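Local coordinates for protein 223aa long hypothetical arylmalonate decarboxylase (Sulfolobus tokodaii, PDB 2DGD) that is of unknown function but probably acts as a decarboxylase related to arylmalonate decarboxylase, in the aspartate/glutamate racemase superfamily, and assembles as an octamer, at residues A[18-31]-A[203-217]. Residues are numbered along the deposited sequence; the frame is centred on the assembly and turned at random.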
ATOM      1  N   GLY A  18     -13.459   7.669  27.355  1.00 26.84           N
ATOM      2  CA  GLY A  18     -12.194   7.253  26.785  1.00 26.77           C
ATOM      3  C   GLY A  18     -11.923   5.763  26.712  1.00 28.28           C
ATOM      4  O   GLY A  18     -11.250   5.301  25.792  1.00 28.52           O
HETATM    5  N   MSE A  19     -12.450   5.001  27.664  1.00 28.64           N
HETATM    6  CA  MSE A  19     -12.203   3.569  27.694  1.00 28.31           C
HETATM    7  C   MSE A  19     -12.763   2.764  26.527  1.00 26.92           C
HETATM    8  O   MSE A  19     -12.099   1.867  26.021  1.00 28.02           O
HETATM    9  CB  MSE A  19     -12.703   2.977  29.016  1.00 31.00           C
HETATM   10  CG  MSE A  19     -12.500   1.470  29.101  1.00 35.23           C
HETATM   11 SE   MSE A  19     -12.664   0.727  30.867  1.00 39.12          SE
HETATM   12  CE  MSE A  19     -10.955  -0.172  30.957  1.00 36.64           C
ATOM     13  N   GLU A  20     -13.981   3.059  26.106  1.00 25.87           N
ATOM     14  CA  GLU A  20     -14.580   2.321  25.006  1.00 24.95           C
ATOM     15  C   GLU A  20     -13.748   2.486  23.745  1.00 24.87           C
ATOM     16  O   GLU A  20     -13.536   1.532  23.000  1.00 25.37           O
ATOM     17  CB  GLU A  20     -16.017   2.793  24.791  1.00 25.23           C
ATOM     18  CG  GLU A  20     -16.926   2.408  25.947  1.00 26.34           C
ATOM     19  CD  GLU A  20     -18.228   3.166  25.957  1.00 27.38           C
ATOM     20  OE1 GLU A  20     -18.183   4.409  25.973  1.00 28.19           O
ATOM     21  OE2 GLU A  20     -19.300   2.526  25.958  1.00 29.47           O
ATOM     22  N   TYR A  21     -13.260   3.698  23.514  1.00 24.89           N
ATOM     23  CA  TYR A  21     -12.435   3.972  22.342  1.00 23.30           C
ATOM     24  C   TYR A  21     -11.137   3.161  22.408  1.00 22.57           C
ATOM     25  O   TYR A  21     -10.781   2.482  21.450  1.00 22.04           O
ATOM     26  CB  TYR A  21     -12.113   5.464  22.266  1.00 22.76           C
ATOM     27  CG  TYR A  21     -11.091   5.813  21.211  1.00 22.94           C
ATOM     28  CD1 TYR A  21     -11.457   5.958  19.868  1.00 21.57           C
ATOM     29  CD2 TYR A  21      -9.748   5.985  21.553  1.00 22.41           C
ATOM     30  CE1 TYR A  21     -10.506   6.274  18.896  1.00 20.61           C
ATOM     31  CE2 TYR A  21      -8.794   6.297  20.590  1.00 21.53           C
ATOM     32  CZ  TYR A  21      -9.177   6.442  19.268  1.00 20.95           C
ATOM     33  OH  TYR A  21      -8.218   6.764  18.337  1.00 20.69           O
ATOM     34  N   ASP A  22     -10.433   3.243  23.535  1.00 21.81           N
ATOM     35  CA  ASP A  22      -9.188   2.498  23.721  1.00 21.78           C
ATOM     36  C   ASP A  22      -9.397   1.006  23.488  1.00 21.74           C
ATOM     37  O   ASP A  22      -8.663   0.377  22.726  1.00 20.63           O
ATOM     38  CB  ASP A  22      -8.636   2.705  25.134  1.00 21.54           C
ATOM     39  CG  ASP A  22      -7.840   3.986  25.269  1.00 22.79           C
ATOM     40  OD1 ASP A  22      -7.405   4.299  26.397  1.00 24.07           O
ATOM     41  OD2 ASP A  22      -7.641   4.678  24.251  1.00 23.15           O
ATOM     42  N   LEU A  23     -10.406   0.448  24.150  1.00 22.23           N
ATOM     43  CA  LEU A  23     -10.718  -0.969  24.039  1.00 23.16           C
ATOM     44  C   LEU A  23     -10.944  -1.435  22.603  1.00 23.83           C
ATOM     45  O   LEU A  23     -10.434  -2.476  22.204  1.00 24.25           O
ATOM     46  CB  LEU A  23     -11.935  -1.296  24.907  1.00 23.07           C
ATOM     47  CG  LEU A  23     -11.680  -2.055  26.222  1.00 23.99           C
ATOM     48  CD1 LEU A  23     -10.302  -1.741  26.785  1.00 22.67           C
ATOM     49  CD2 LEU A  23     -12.778  -1.697  27.224  1.00 22.03           C
ATOM     50  N   TRP A  24     -11.701  -0.676  21.822  1.00 24.33           N
ATOM     51  CA  TRP A  24     -11.944  -1.054  20.435  1.00 25.55           C
ATOM     52  C   TRP A  24     -10.681  -0.948  19.590  1.00 26.21           C
ATOM     53  O   TRP A  24     -10.418  -1.791  18.741  1.00 26.96           O
ATOM     54  CB  TRP A  24     -13.045  -0.190  19.816  1.00 27.48           C
ATOM     55  CG  TRP A  24     -14.428  -0.733  20.051  1.00 30.14           C
ATOM     56  CD1 TRP A  24     -15.325  -0.337  21.009  1.00 29.28           C
ATOM     57  CD2 TRP A  24     -15.058  -1.799  19.329  1.00 30.91           C
ATOM     58  NE1 TRP A  24     -16.472  -1.089  20.924  1.00 29.40           N
ATOM     59  CE2 TRP A  24     -16.338  -1.995  19.903  1.00 30.65           C
ATOM     60  CE3 TRP A  24     -14.666  -2.611  18.253  1.00 29.35           C
ATOM     61  CZ2 TRP A  24     -17.229  -2.968  19.435  1.00 29.55           C
ATOM     62  CZ3 TRP A  24     -15.553  -3.578  17.791  1.00 30.35           C
ATOM     63  CH2 TRP A  24     -16.820  -3.747  18.382  1.00 29.67           C
ATOM     64  N   LYS A  25      -9.902   0.100  19.816  1.00 26.82           N
ATOM     65  CA  LYS A  25      -8.665   0.280  19.080  1.00 27.92           C
ATOM     66  C   LYS A  25      -7.699  -0.879  19.351  1.00 29.11           C
ATOM     67  O   LYS A  25      -6.924  -1.269  18.482  1.00 29.62           O
ATOM     68  CB  LYS A  25      -8.027   1.606  19.481  1.00 29.09           C
ATOM     69  CG  LYS A  25      -8.598   2.791  18.739  1.00 29.54           C
ATOM     70  CD  LYS A  25      -8.131   2.718  17.311  1.00 33.27           C
ATOM     71  CE  LYS A  25      -8.614   3.873  16.458  1.00 34.75           C
ATOM     72  NZ  LYS A  25      -7.987   3.772  15.094  1.00 35.67           N
HETATM   73  N   MSE A  26      -7.756  -1.433  20.557  1.00 29.24           N
HETATM   74  CA  MSE A  26      -6.887  -2.540  20.938  1.00 28.43           C
HETATM   75  C   MSE A  26      -7.469  -3.900  20.576  1.00 27.35           C
HETATM   76  O   MSE A  26      -6.745  -4.894  20.487  1.00 28.18           O
HETATM   77  CB  MSE A  26      -6.617  -2.500  22.442  1.00 30.48           C
HETATM   78  CG  MSE A  26      -6.019  -1.195  22.914  1.00 34.86           C
HETATM   79 SE   MSE A  26      -5.689  -1.153  24.815  1.00 40.34          SE
HETATM   80  CE  MSE A  26      -7.420  -0.612  25.441  1.00 39.45           C
ATOM     81  N   ALA A  27      -8.777  -3.947  20.368  1.00 25.81           N
ATOM     82  CA  ALA A  27      -9.434  -5.203  20.040  1.00 24.32           C
ATOM     83  C   ALA A  27      -8.908  -5.793  18.744  1.00 24.05           C
ATOM     84  O   ALA A  27      -8.952  -5.145  17.702  1.00 24.45           O
ATOM     85  CB  ALA A  27     -10.935  -4.994  19.937  1.00 22.98           C
ATOM     86  N   PRO A  28      -8.369  -7.023  18.795  1.00 23.77           N
ATOM     87  CA  PRO A  28      -7.859  -7.647  17.573  1.00 23.39           C
ATOM     88  C   PRO A  28      -9.041  -8.074  16.714  1.00 24.33           C
ATOM     89  O   PRO A  28     -10.182  -8.073  17.182  1.00 25.36           O
ATOM     90  CB  PRO A  28      -7.041  -8.826  18.099  1.00 22.25           C
ATOM     91  CG  PRO A  28      -7.722  -9.181  19.358  1.00 23.14           C
ATOM     92  CD  PRO A  28      -8.022  -7.833  19.976  1.00 24.59           C
ATOM     93  N   GLU A  29      -8.777  -8.442  15.468  1.00 24.93           N
ATOM     94  CA  GLU A  29      -9.850  -8.835  14.557  1.00 27.78           C
ATOM     95  C   GLU A  29     -10.700 -10.007  15.026  1.00 26.82           C
ATOM     96  O   GLU A  29     -10.175 -11.064  15.364  1.00 28.74           O
ATOM     97  CB  GLU A  29      -9.275  -9.172  13.193  1.00 30.68           C
ATOM     98  CG  GLU A  29      -9.920  -8.412  12.072  1.00 37.31           C
ATOM     99  CD  GLU A  29     -10.192  -9.299  10.891  1.00 42.17           C
ATOM    100  OE1 GLU A  29      -9.274 -10.064  10.505  1.00 46.10           O
ATOM    101  OE2 GLU A  29     -11.319  -9.232  10.349  1.00 44.46           O
ATOM    102  N   GLY A  30     -12.012  -9.821  15.023  1.00 24.61           N
ATOM    103  CA  GLY A  30     -12.900 -10.880  15.445  1.00 23.68           C
ATOM    104  C   GLY A  30     -13.327 -10.698  16.884  1.00 24.43           C
ATOM    105  O   GLY A  30     -14.110 -11.487  17.419  1.00 27.46           O
ATOM    106  N   VAL A  31     -12.806  -9.657  17.521  1.00 22.53           N
ATOM    107  CA  VAL A  31     -13.141  -9.373  18.906  1.00 21.45           C
ATOM    108  C   VAL A  31     -14.011  -8.131  18.950  1.00 21.00           C
ATOM    109  O   VAL A  31     -13.764  -7.167  18.226  1.00 21.13           O
ATOM    110  CB  VAL A  31     -11.864  -9.117  19.750  1.00 21.32           C
ATOM    111  CG1 VAL A  31     -12.225  -8.886  21.205  1.00 21.35           C
ATOM    112  CG2 VAL A  31     -10.929 -10.283  19.632  1.00 21.36           C
ATOM    113  N   ASN A 203      -6.077   1.212  30.854  1.00 21.22           N
ATOM    114  CA  ASN A 203      -6.849   0.538  29.826  1.00 20.00           C
ATOM    115  C   ASN A 203      -6.049  -0.556  29.136  1.00 19.21           C
ATOM    116  O   ASN A 203      -6.566  -1.645  28.905  1.00 20.57           O
ATOM    117  CB  ASN A 203      -7.385   1.540  28.800  1.00 20.09           C
ATOM    118  CG  ASN A 203      -8.462   2.437  29.376  1.00 20.96           C
ATOM    119  OD1 ASN A 203      -9.192   2.039  30.282  1.00 20.28           O
ATOM    120  ND2 ASN A 203      -8.577   3.648  28.844  1.00 21.48           N
ATOM    121  N   ALA A 204      -4.789  -0.284  28.819  1.00 18.41           N
ATOM    122  CA  ALA A 204      -3.954  -1.285  28.162  1.00 18.96           C
ATOM    123  C   ALA A 204      -3.755  -2.503  29.072  1.00 19.94           C
ATOM    124  O   ALA A 204      -3.787  -3.649  28.614  1.00 18.58           O
ATOM    125  CB  ALA A 204      -2.613  -0.687  27.789  1.00 18.30           C
ATOM    126  N   ALA A 205      -3.545  -2.248  30.360  1.00 20.29           N
ATOM    127  CA  ALA A 205      -3.353  -3.318  31.325  1.00 19.90           C
ATOM    128  C   ALA A 205      -4.610  -4.173  31.386  1.00 21.23           C
ATOM    129  O   ALA A 205      -4.538  -5.399  31.423  1.00 21.77           O
ATOM    130  CB  ALA A 205      -3.048  -2.745  32.685  1.00 19.00           C
ATOM    131  N   ALA A 206      -5.769  -3.529  31.389  1.00 22.12           N
ATOM    132  CA  ALA A 206      -7.022  -4.267  31.440  1.00 23.94           C
ATOM    133  C   ALA A 206      -7.161  -5.206  30.237  1.00 25.57           C
ATOM    134  O   ALA A 206      -7.511  -6.376  30.398  1.00 25.46           O
ATOM    135  CB  ALA A 206      -8.185  -3.305  31.488  1.00 23.41           C
HETATM  136  N   MSE A 207      -6.887  -4.697  29.036  1.00 27.44           N
HETATM  137  CA  MSE A 207      -6.988  -5.512  27.825  1.00 28.71           C
HETATM  138  C   MSE A 207      -5.983  -6.650  27.837  1.00 28.41           C
HETATM  139  O   MSE A 207      -6.270  -7.758  27.379  1.00 27.65           O
HETATM  140  CB  MSE A 207      -6.773  -4.656  26.584  1.00 31.24           C
HETATM  141  CG  MSE A 207      -8.068  -4.223  25.948  1.00 38.97           C
HETATM  142 SE   MSE A 207      -9.130  -5.734  25.338  1.00 45.09          SE
HETATM  143  CE  MSE A 207      -8.835  -5.558  23.426  1.00 40.48           C
ATOM    144  N   TRP A 208      -4.798  -6.359  28.357  1.00 27.99           N
ATOM    145  CA  TRP A 208      -3.740  -7.350  28.457  1.00 27.18           C
ATOM    146  C   TRP A 208      -4.253  -8.567  29.230  1.00 27.20           C
ATOM    147  O   TRP A 208      -4.168  -9.697  28.752  1.00 24.96           O
ATOM    148  CB  TRP A 208      -2.546  -6.735  29.179  1.00 26.47           C
ATOM    149  CG  TRP A 208      -1.481  -7.709  29.549  1.00 25.81           C
ATOM    150  CD1 TRP A 208      -0.569  -8.295  28.712  1.00 24.01           C
ATOM    151  CD2 TRP A 208      -1.190  -8.194  30.865  1.00 25.38           C
ATOM    152  NE1 TRP A 208       0.276  -9.110  29.429  1.00 23.95           N
ATOM    153  CE2 TRP A 208      -0.082  -9.068  30.753  1.00 25.34           C
ATOM    154  CE3 TRP A 208      -1.754  -7.972  32.130  1.00 24.47           C
ATOM    155  CZ2 TRP A 208       0.472  -9.722  31.863  1.00 24.44           C
ATOM    156  CZ3 TRP A 208      -1.203  -8.623  33.234  1.00 25.25           C
ATOM    157  CH2 TRP A 208      -0.100  -9.487  33.089  1.00 24.55           C
ATOM    158  N   GLU A 209      -4.807  -8.320  30.417  1.00 28.31           N
ATOM    159  CA  GLU A 209      -5.326  -9.391  31.260  1.00 27.53           C
ATOM    160  C   GLU A 209      -6.493 -10.118  30.623  1.00 27.10           C
ATOM    161  O   GLU A 209      -6.537 -11.347  30.623  1.00 28.66           O
ATOM    162  CB  GLU A 209      -5.762  -8.847  32.615  1.00 28.52           C
ATOM    163  CG  GLU A 209      -5.933  -9.940  33.655  1.00 32.67           C
ATOM    164  CD  GLU A 209      -6.382  -9.415  34.998  1.00 34.93           C
ATOM    165  OE1 GLU A 209      -7.599  -9.452  35.280  1.00 38.66           O
ATOM    166  OE2 GLU A 209      -5.519  -8.956  35.768  1.00 36.61           O
ATOM    167  N   ALA A 210      -7.441  -9.363  30.083  1.00 25.68           N
ATOM    168  CA  ALA A 210      -8.611  -9.956  29.453  1.00 24.59           C
ATOM    169  C   ALA A 210      -8.225 -10.848  28.278  1.00 24.61           C
ATOM    170  O   ALA A 210      -8.674 -11.989  28.176  1.00 25.49           O
ATOM    171  CB  ALA A 210      -9.561  -8.859  28.989  1.00 23.90           C
ATOM    172  N   LEU A 211      -7.389 -10.320  27.390  1.00 24.30           N
ATOM    173  CA  LEU A 211      -6.948 -11.061  26.211  1.00 23.81           C
ATOM    174  C   LEU A 211      -6.163 -12.308  26.577  1.00 24.05           C
ATOM    175  O   LEU A 211      -6.176 -13.279  25.828  1.00 24.01           O
ATOM    176  CB  LEU A 211      -6.100 -10.160  25.311  1.00 22.57           C
ATOM    177  CG  LEU A 211      -6.733  -9.518  24.078  1.00 20.74           C
ATOM    178  CD1 LEU A 211      -8.239  -9.464  24.188  1.00 20.95           C
ATOM    179  CD2 LEU A 211      -6.150  -8.142  23.905  1.00 20.89           C
ATOM    180  N   ASN A 212      -5.476 -12.269  27.719  1.00 24.38           N
ATOM    181  CA  ASN A 212      -4.697 -13.410  28.184  1.00 24.95           C
ATOM    182  C   ASN A 212      -5.621 -14.505  28.665  1.00 25.63           C
ATOM    183  O   ASN A 212      -5.434 -15.677  28.336  1.00 26.95           O
ATOM    184  CB  ASN A 212      -3.783 -13.021  29.338  1.00 27.69           C
ATOM    185  CG  ASN A 212      -2.467 -12.423  28.877  1.00 30.89           C
ATOM    186  OD1 ASN A 212      -1.786 -12.973  28.007  1.00 31.96           O
ATOM    187  ND2 ASN A 212      -2.091 -11.300  29.477  1.00 32.97           N
ATOM    188  N   LYS A 213      -6.615 -14.126  29.462  1.00 24.68           N
ATOM    189  CA  LYS A 213      -7.549 -15.103  29.982  1.00 25.05           C
ATOM    190  C   LYS A 213      -8.327 -15.755  28.850  1.00 24.49           C
ATOM    191  O   LYS A 213      -8.554 -16.961  28.872  1.00 25.27           O
ATOM    192  CB  LYS A 213      -8.479 -14.444  31.003  1.00 27.54           C
ATOM    193  CG  LYS A 213      -7.728 -13.959  32.241  1.00 31.77           C
ATOM    194  CD  LYS A 213      -8.546 -13.021  33.141  1.00 35.67           C
ATOM    195  CE  LYS A 213      -9.311 -13.761  34.237  1.00 37.83           C
ATOM    196  NZ  LYS A 213      -9.900 -12.809  35.234  1.00 36.42           N
ATOM    197  N   LEU A 214      -8.715 -14.973  27.847  1.00 22.98           N
ATOM    198  CA  LEU A 214      -9.454 -15.523  26.718  1.00 23.32           C
ATOM    199  C   LEU A 214      -8.541 -16.264  25.746  1.00 23.52           C
ATOM    200  O   LEU A 214      -9.004 -17.083  24.949  1.00 23.94           O
ATOM    201  CB  LEU A 214     -10.182 -14.418  25.960  1.00 23.45           C
ATOM    202  CG  LEU A 214     -11.284 -13.668  26.693  1.00 22.80           C
ATOM    203  CD1 LEU A 214     -11.912 -12.677  25.734  1.00 23.02           C
ATOM    204  CD2 LEU A 214     -12.322 -14.641  27.210  1.00 21.60           C
ATOM    205  N   LYS A 215      -7.248 -15.971  25.826  1.00 23.02           N
ATOM    206  CA  LYS A 215      -6.236 -16.569  24.959  1.00 22.96           C
ATOM    207  C   LYS A 215      -6.384 -16.097  23.521  1.00 23.04           C
ATOM    208  O   LYS A 215      -6.622 -16.885  22.610  1.00 23.24           O
ATOM    209  CB  LYS A 215      -6.292 -18.092  25.017  1.00 23.56           C
ATOM    210  CG  LYS A 215      -5.632 -18.676  26.257  1.00 27.36           C
ATOM    211  CD  LYS A 215      -4.111 -18.603  26.171  1.00 28.15           C
ATOM    212  CE  LYS A 215      -3.494 -17.977  27.431  1.00 30.35           C
ATOM    213  NZ  LYS A 215      -3.907 -18.642  28.700  1.00 29.63           N
ATOM    214  N   ILE A 216      -6.240 -14.793  23.333  1.00 22.49           N
ATOM    215  CA  ILE A 216      -6.329 -14.189  22.020  1.00 23.03           C
ATOM    216  C   ILE A 216      -5.051 -13.376  21.807  1.00 25.01           C
ATOM    217  O   ILE A 216      -4.757 -12.459  22.575  1.00 25.28           O
ATOM    218  CB  ILE A 216      -7.568 -13.261  21.916  1.00 21.04           C
ATOM    219  CG1 ILE A 216      -8.847 -14.067  22.155  1.00 19.29           C
ATOM    220  CG2 ILE A 216      -7.609 -12.600  20.558  1.00 18.34           C
ATOM    221  CD1 ILE A 216     -10.098 -13.232  22.209  1.00 16.72           C
ATOM    222  N   LYS A 217      -4.284 -13.728  20.780  1.00 26.38           N
ATOM    223  CA  LYS A 217      -3.045 -13.020  20.478  1.00 29.43           C
ATOM    224  C   LYS A 217      -3.329 -11.550  20.203  1.00 30.92           C
ATOM    225  O   LYS A 217      -4.311 -11.214  19.547  1.00 32.27           O
ATOM    226  CB  LYS A 217      -2.355 -13.652  19.260  1.00 31.13           C
ATOM    227  CG  LYS A 217      -1.255 -12.800  18.627  1.00 32.55           C
ATOM    228  CD  LYS A 217      -0.026 -12.703  19.508  1.00 36.59           C
ATOM    229  CE  LYS A 217       0.982 -13.790  19.179  1.00 39.28           C
ATOM    230  NZ  LYS A 217       1.507 -13.625  17.787  1.00 41.44           N
TER
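N203 reaches from the first turn of helix 202-214 to D22 on helix 19-26. Its ND2 donates to D22 OD1 at 2.8 Å, on the anti side and somewhat out of the carboxylate plane. Carboxylate and amide planes are turned 76° apart. ND2 also bonds T180 O, and D22 takes further bonds from residues 183-185, which fixes both groups. Selenomethionine M19 crosses the N203 amide obliquely; CG, anti to the backbone N (chi1 179°), carries its chain along to OD1. With N203 replaced by an alanine, D22 OD1 and T180 O would probably both lose this donor, and a gap would open beside M19. Further along, selenomethionine M207 packs CG against both L23 CD1 (3.4 Å) and M26 CE (3.7 Å). Its CE ends against the backbone of A27. Selenomethionine M26 lays SE on A204, 3.8 Å from its CA. P28 CG packs across I216 CG2 at 3.6 Å, and V31 CG2 touches I216 CD1. I216 N bonds L211 O in the Schellman motif, with K215 as C-prime. The segment axes cross at -47°, 9.9 Å apart. This is helix-helix packing of an alpha/beta fold: M19 and M207 rest on strand 6-13, L23 on parallel strand 31-38, and A206 on P95 of helix 95-105.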